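Local coordinates for protein 4-phosphoerythronate dehydrogenase (Lactobacillus jensenii, PDB 4PRK) that probably catalyses the NAD-dependent interconversion of pyruvate and D-lactate as a D-isomer specific 2-hydroxyacid dehydrogenase with a Rossmann-type coenzyme domain, at residues Lys219-Met224 / Ala228-Ala233; Ala242-Ala247 / His251-Ala256. All blocks are in the same frame, centred on the assembly; numbering follows the deposited sequence.

Interaction 1: residues Lys219-Met224 / Ala228-Ala233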
loop_
_atom_site.group_PDB
_atom_site.type_symbol
_atom_site.label_atom_id
_atom_site.label_comp_id
_atom_site.label_asym_id
_atom_site.label_seq_id
_atom_site.Cartn_x
_atom_site.Cartn_y
_atom_site.Cartn_z
ATOM N N LYS A 219 19.559 -30.298 2.669
ATOM C CA LYS A 219 18.471 -30.725 1.771
ATOM C C LYS A 219 17.631 -29.492 1.376
ATOM O O LYS A 219 17.291 -29.331 0.208
ATOM C CB LYS A 219 17.628 -31.835 2.432
ATOM C CG LYS A 219 16.295 -32.156 1.768
ATOM C CD LYS A 219 16.451 -32.673 0.322
ATOM C CE LYS A 219 15.108 -32.942 -0.349
ATOM N NZ LYS A 219 14.172 -33.608 0.603
ATOM N N GLN A 220 17.407 -28.563 2.314
ATOM C CA GLN A 220 16.568 -27.385 2.014
ATOM C C GLN A 220 17.258 -26.364 1.077
ATOM O O GLN A 220 16.646 -25.854 0.143
ATOM C CB GLN A 220 16.053 -26.769 3.305
ATOM C CG GLN A 220 15.073 -27.652 4.069
ATOM C CD GLN A 220 15.746 -28.871 4.706
ATOM O OE1 GLN A 220 16.929 -28.846 5.044
ATOM N NE2 GLN A 220 14.993 -29.944 4.849
ATOM N N PHE A 221 18.537 -26.107 1.281
ATOM C CA PHE A 221 19.322 -25.324 0.310
ATOM C C PHE A 221 19.287 -25.945 -1.084
ATOM O O PHE A 221 19.117 -25.251 -2.127
ATOM C CB PHE A 221 20.780 -25.174 0.791
ATOM C CG PHE A 221 20.946 -24.212 1.998
ATOM C CD1 PHE A 221 20.694 -22.839 1.869
ATOM C CD2 PHE A 221 21.262 -24.697 3.257
ATOM C CE1 PHE A 221 20.810 -21.977 2.977
ATOM C CE2 PHE A 221 21.374 -23.839 4.366
ATOM C CZ PHE A 221 21.164 -22.478 4.234
ATOM N N ALA A 222 19.411 -27.265 -1.144
ATOM C CA ALA A 222 19.383 -27.886 -2.454
ATOM C C ALA A 222 18.033 -27.628 -3.136
ATOM O O ALA A 222 17.981 -27.549 -4.341
ATOM C CB ALA A 222 19.647 -29.374 -2.351
ATOM N N GLU A 223 16.959 -27.500 -2.371
ATOM C CA GLU A 223 15.627 -27.281 -2.942
ATOM C C GLU A 223 15.397 -25.840 -3.413
ATOM O O GLU A 223 14.511 -25.601 -4.206
ATOM C CB GLU A 223 14.543 -27.670 -1.930
ATOM C CG GLU A 223 14.457 -29.183 -1.660
ATOM C CD GLU A 223 13.598 -29.555 -0.443
ATOM O OE1 GLU A 223 14.113 -29.473 0.703
ATOM O OE2 GLU A 223 12.416 -29.967 -0.625
ATOM N N MET A 224 16.149 -24.871 -2.887
ATOM C CA MET A 224 15.894 -23.463 -3.173
ATOM C C MET A 224 16.392 -23.102 -4.565
ATOM O O MET A 224 17.203 -23.827 -5.160
ATOM C CB MET A 224 16.665 -22.592 -2.202
ATOM C CG MET A 224 16.104 -22.568 -0.807
ATOM S SD MET A 224 17.300 -21.774 0.267
ATOM C CE MET A 224 16.864 -22.566 1.806
ATOM N N ALA A 228 18.480 -17.579 -5.021
ATOM C CA ALA A 228 17.653 -17.288 -3.822
ATOM C C ALA A 228 18.432 -16.527 -2.790
ATOM O O ALA A 228 19.647 -16.671 -2.662
ATOM C CB ALA A 228 17.118 -18.555 -3.161
ATOM N N ILE A 229 17.708 -15.706 -2.051
ATOM C CA ILE A 229 18.271 -14.892 -0.990
ATOM C C ILE A 229 17.598 -15.389 0.272
ATOM O O ILE A 229 16.357 -15.445 0.322
ATOM C CB ILE A 229 17.924 -13.409 -1.192
ATOM C CG1 ILE A 229 18.484 -12.879 -2.506
ATOM C CG2 ILE A 229 18.408 -12.560 -0.013
ATOM C CD1 ILE A 229 18.115 -11.436 -2.830
ATOM N N LEU A 230 18.406 -15.800 1.247
ATOM C CA LEU A 230 17.901 -16.346 2.469
ATOM C C LEU A 230 18.050 -15.284 3.546
ATOM O O LEU A 230 19.113 -14.742 3.706
ATOM C CB LEU A 230 18.687 -17.600 2.906
ATOM C CG LEU A 230 18.228 -18.117 4.312
ATOM C CD1 LEU A 230 16.755 -18.497 4.283
ATOM C CD2 LEU A 230 19.025 -19.322 4.840
ATOM N N ILE A 231 16.989 -15.005 4.291
ATOM C CA ILE A 231 17.058 -14.034 5.380
ATOM C C ILE A 231 16.659 -14.735 6.651
ATOM O O ILE A 231 15.605 -15.304 6.690
ATOM C CB ILE A 231 16.075 -12.869 5.146
ATOM C CG1 ILE A 231 16.385 -12.085 3.876
ATOM C CG2 ILE A 231 16.066 -11.940 6.357
ATOM C CD1 ILE A 231 17.711 -11.362 3.859
ATOM N N ASN A 232 17.491 -14.674 7.692
ATOM C CA ASN A 232 17.150 -15.149 9.050
ATOM C C ASN A 232 17.345 -14.063 10.113
ATOM O O ASN A 232 18.469 -13.786 10.589
ATOM C CB ASN A 232 18.022 -16.316 9.475
ATOM C CG ASN A 232 17.553 -16.938 10.779
ATOM O OD1 ASN A 232 16.414 -16.700 11.224
ATOM N ND2 ASN A 232 18.407 -17.742 11.389
ATOM N N ALA A 233 16.220 -13.504 10.514
ATOM C CA ALA A 233 16.140 -12.587 11.622
ATOM C C ALA A 233 15.264 -13.164 12.716
ATOM O O ALA A 233 14.772 -12.411 13.573
ATOM C CB ALA A 233 15.591 -11.253 11.185
#

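Interaction 2: residues Ala242-Ala247 / His251-Ala256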
loop_
_atom_site.group_PDB
_atom_site.type_symbol
_atom_site.label_atom_id
_atom_site.label_comp_id
_atom_site.label_asym_id
_atom_site.label_seq_id
_atom_site.Cartn_x
_atom_site.Cartn_y
_atom_site.Cartn_z
ATOM N N ALA A 242 27.000 -24.453 8.586
ATOM C CA ALA A 242 27.906 -25.178 7.691
ATOM C C ALA A 242 27.270 -25.316 6.324
ATOM O O ALA A 242 27.899 -25.028 5.290
ATOM C CB ALA A 242 28.207 -26.584 8.276
ATOM N N ALA A 243 26.022 -25.786 6.315
ATOM C CA ALA A 243 25.286 -25.998 5.042
ATOM C C ALA A 243 25.036 -24.679 4.351
ATOM O O ALA A 243 25.026 -24.651 3.122
ATOM C CB ALA A 243 23.953 -26.696 5.253
ATOM N N LEU A 244 24.848 -23.609 5.142
ATOM C CA LEU A 244 24.653 -22.261 4.603
ATOM C C LEU A 244 25.925 -21.814 3.861
ATOM O O LEU A 244 25.886 -21.402 2.691
ATOM C CB LEU A 244 24.268 -21.284 5.739
ATOM C CG LEU A 244 24.301 -19.779 5.408
ATOM C CD1 LEU A 244 23.414 -19.481 4.236
ATOM C CD2 LEU A 244 23.893 -18.868 6.549
ATOM N N ILE A 245 27.060 -21.939 4.548
ATOM C CA ILE A 245 28.355 -21.529 4.017
ATOM C C ILE A 245 28.691 -22.271 2.711
ATOM O O ILE A 245 29.063 -21.682 1.709
ATOM C CB ILE A 245 29.436 -21.776 5.096
ATOM C CG1 ILE A 245 29.357 -20.675 6.153
ATOM C CG2 ILE A 245 30.806 -21.763 4.488
ATOM C CD1 ILE A 245 30.305 -20.831 7.310
ATOM N N GLU A 246 28.531 -23.582 2.753
ATOM C CA GLU A 246 28.718 -24.428 1.604
ATOM C C GLU A 246 27.816 -24.040 0.428
ATOM O O GLU A 246 28.241 -23.933 -0.719
ATOM C CB GLU A 246 28.399 -25.834 2.067
ATOM C CG GLU A 246 28.693 -26.884 1.045
ATOM C CD GLU A 246 28.588 -28.291 1.618
ATOM O OE1 GLU A 246 28.725 -28.448 2.868
ATOM O OE2 GLU A 246 28.390 -29.225 0.802
ATOM N N ALA A 247 26.543 -23.864 0.721
ATOM C CA ALA A 247 25.592 -23.456 -0.297
ATOM C C ALA A 247 26.034 -22.153 -0.979
ATOM O O ALA A 247 25.966 -22.048 -2.192
ATOM C CB ALA A 247 24.211 -23.277 0.334
ATOM N N HIS A 251 27.385 -21.490 -4.697
ATOM C CA HIS A 251 26.473 -20.645 -5.485
ATOM C C HIS A 251 25.174 -21.414 -5.707
ATOM O O HIS A 251 24.547 -21.357 -6.755
ATOM C CB HIS A 251 27.160 -20.147 -6.791
ATOM C CG HIS A 251 28.524 -19.516 -6.568
ATOM N ND1 HIS A 251 28.715 -18.156 -6.433
ATOM C CD2 HIS A 251 29.761 -20.066 -6.471
ATOM C CE1 HIS A 251 30.001 -17.890 -6.258
ATOM N NE2 HIS A 251 30.660 -19.033 -6.273
ATOM N N GLU A 252 24.786 -22.172 -4.693
ATOM C CA GLU A 252 23.498 -22.856 -4.709
ATOM C C GLU A 252 22.432 -21.938 -4.138
ATOM O O GLU A 252 21.250 -22.249 -4.240
ATOM C CB GLU A 252 23.564 -24.137 -3.882
ATOM C CG GLU A 252 24.308 -25.250 -4.574
ATOM C CD GLU A 252 23.606 -25.770 -5.790
ATOM O OE1 GLU A 252 22.336 -25.670 -5.952
ATOM O OE2 GLU A 252 24.379 -26.298 -6.607
ATOM N N ILE A 253 22.867 -20.844 -3.496
ATOM C CA ILE A 253 21.998 -19.656 -3.244
ATOM C C ILE A 253 22.810 -18.421 -3.583
ATOM O O ILE A 253 24.055 -18.489 -3.673
ATOM C CB ILE A 253 21.508 -19.543 -1.766
ATOM C CG1 ILE A 253 22.669 -19.236 -0.827
ATOM C CG2 ILE A 253 20.739 -20.787 -1.302
ATOM C CD1 ILE A 253 22.229 -18.936 0.599
ATOM N N ALA A 254 22.137 -17.288 -3.743
ATOM C CA ALA A 254 22.826 -16.081 -4.214
ATOM C C ALA A 254 23.363 -15.179 -3.073
ATOM O O ALA A 254 24.333 -14.441 -3.273
ATOM C CB ALA A 254 21.915 -15.289 -5.131
ATOM N N ALA A 255 22.763 -15.287 -1.874
ATOM C CA ALA A 255 22.998 -14.348 -0.799
ATOM C C ALA A 255 22.282 -14.743 0.483
ATOM O O ALA A 255 21.333 -15.504 0.457
ATOM C CB ALA A 255 22.560 -12.935 -1.213
ATOM N N ALA A 256 22.710 -14.141 1.597
ATOM C CA ALA A 256 22.113 -14.417 2.882
ATOM C C ALA A 256 22.248 -13.198 3.740
ATOM O O ALA A 256 23.287 -12.561 3.715
ATOM C CB ALA A 256 22.837 -15.573 3.553
#

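Interaction 1: residues Lys219-Met224 / Ala228-Ala233
F221 and M224 reach from the end of helix 218-223 to L230 and A228 of the following strand, 229-232, and the residue before it. This is the return half of a beta-alpha-beta unit that begins with strand 201-204 in the parallel sheet of the Rossmann-type NAD-binding domain. The tighter part is the meeting of the F221 ring with L230. One methyl of the leucine, CD2, does the touching, 3.7 Å from F221 CE1 and 3.9 Å from F221 CZ, so it sits at the far end of the ring, and the two side chains cross at about a right angle. L230 has CG anti to its backbone N (chi1 174°), and from there CD2 projects off the sheet to the aromatic carbons. Nearer the turn the packing is thinner: M224 and A228 meet through CB alone, 4.2 Å apart, where the chain leaves helical geometry. No hydrogen bond crosses between the segments; the join is wholly apolar, and its four touching residues are buried. Around them, F221 also packs on helix 241-250, while M224 and L230 both lie against I202 of the neighbouring strand. The other flank of the helix is looser. K219 and A222 are exposed and E223 is partly so, with a long, weak ion pair to K197. The extended M224 side chain runs back toward the ring of F221, bringing M224 CE to 3.8 Å from F221 CD1.

Interaction 2: residues Ala242-Ala247 / His251-Ala256
A Schellman motif ends helix 241-250, and its closing bond is part of this contact. H251, with positive phi, turns the chain out of the helix, and E252 N donates to A247 O at 2.8 Å. That bond is fairly straight, with 157° at the hydrogen, and the donor is tilted 18° from the carbonyl plane. E252 CB is 3.6 Å from the same A247 O, but the carboxylate turns away from the helix, the chain being bent at chi2. A247 is the most heavily packed residue here, A247 CB lying 4.5 Å from I253 CG1. Farther along, the contact becomes purely apolar. With chi1 at 168°, CG of L244 lies beside the carbonyl carbon, and L244 CD1 is carried to the segment leading into strand 255-258, where it meets I253 CD1 at 3.9 Å in the loop and A256 CB at 4.0 Å in the strand. The leucine and isoleucine cross at about a right angle. On the outer surface H251 is exposed, its CB directed away from the helix, and E246 makes a salt bridge to K250. The inner surface is covered by F221 of helix 218-223, which touches A243, L244, A247 and I253. On another flank I245 meets helix 279-285, while strand 255-258 enters the sheet between strands 229-232 and 290-292.

Overall arrangement
Interactions 1 and 2 are successive steps of one repeating pattern, each packing a helix on the strand that follows it, with centres 8 Å apart. Strand 229-232 ends the first unit and begins the second. The two strands are parallel neighbours in the sheet; L230 N to A255 O (3.0 Å) joins them, and A254 N to A228 O (2.8 Å) links the residues just before them, both probable hydrogen bonds. The helices meet as well: F221 CZ of interaction 1 comes within 3.5 Å of L244 CA in interaction 2. Together they pack two successive helices on the sheet of the probable coenzyme-binding domain; no other subunit touches the four segments.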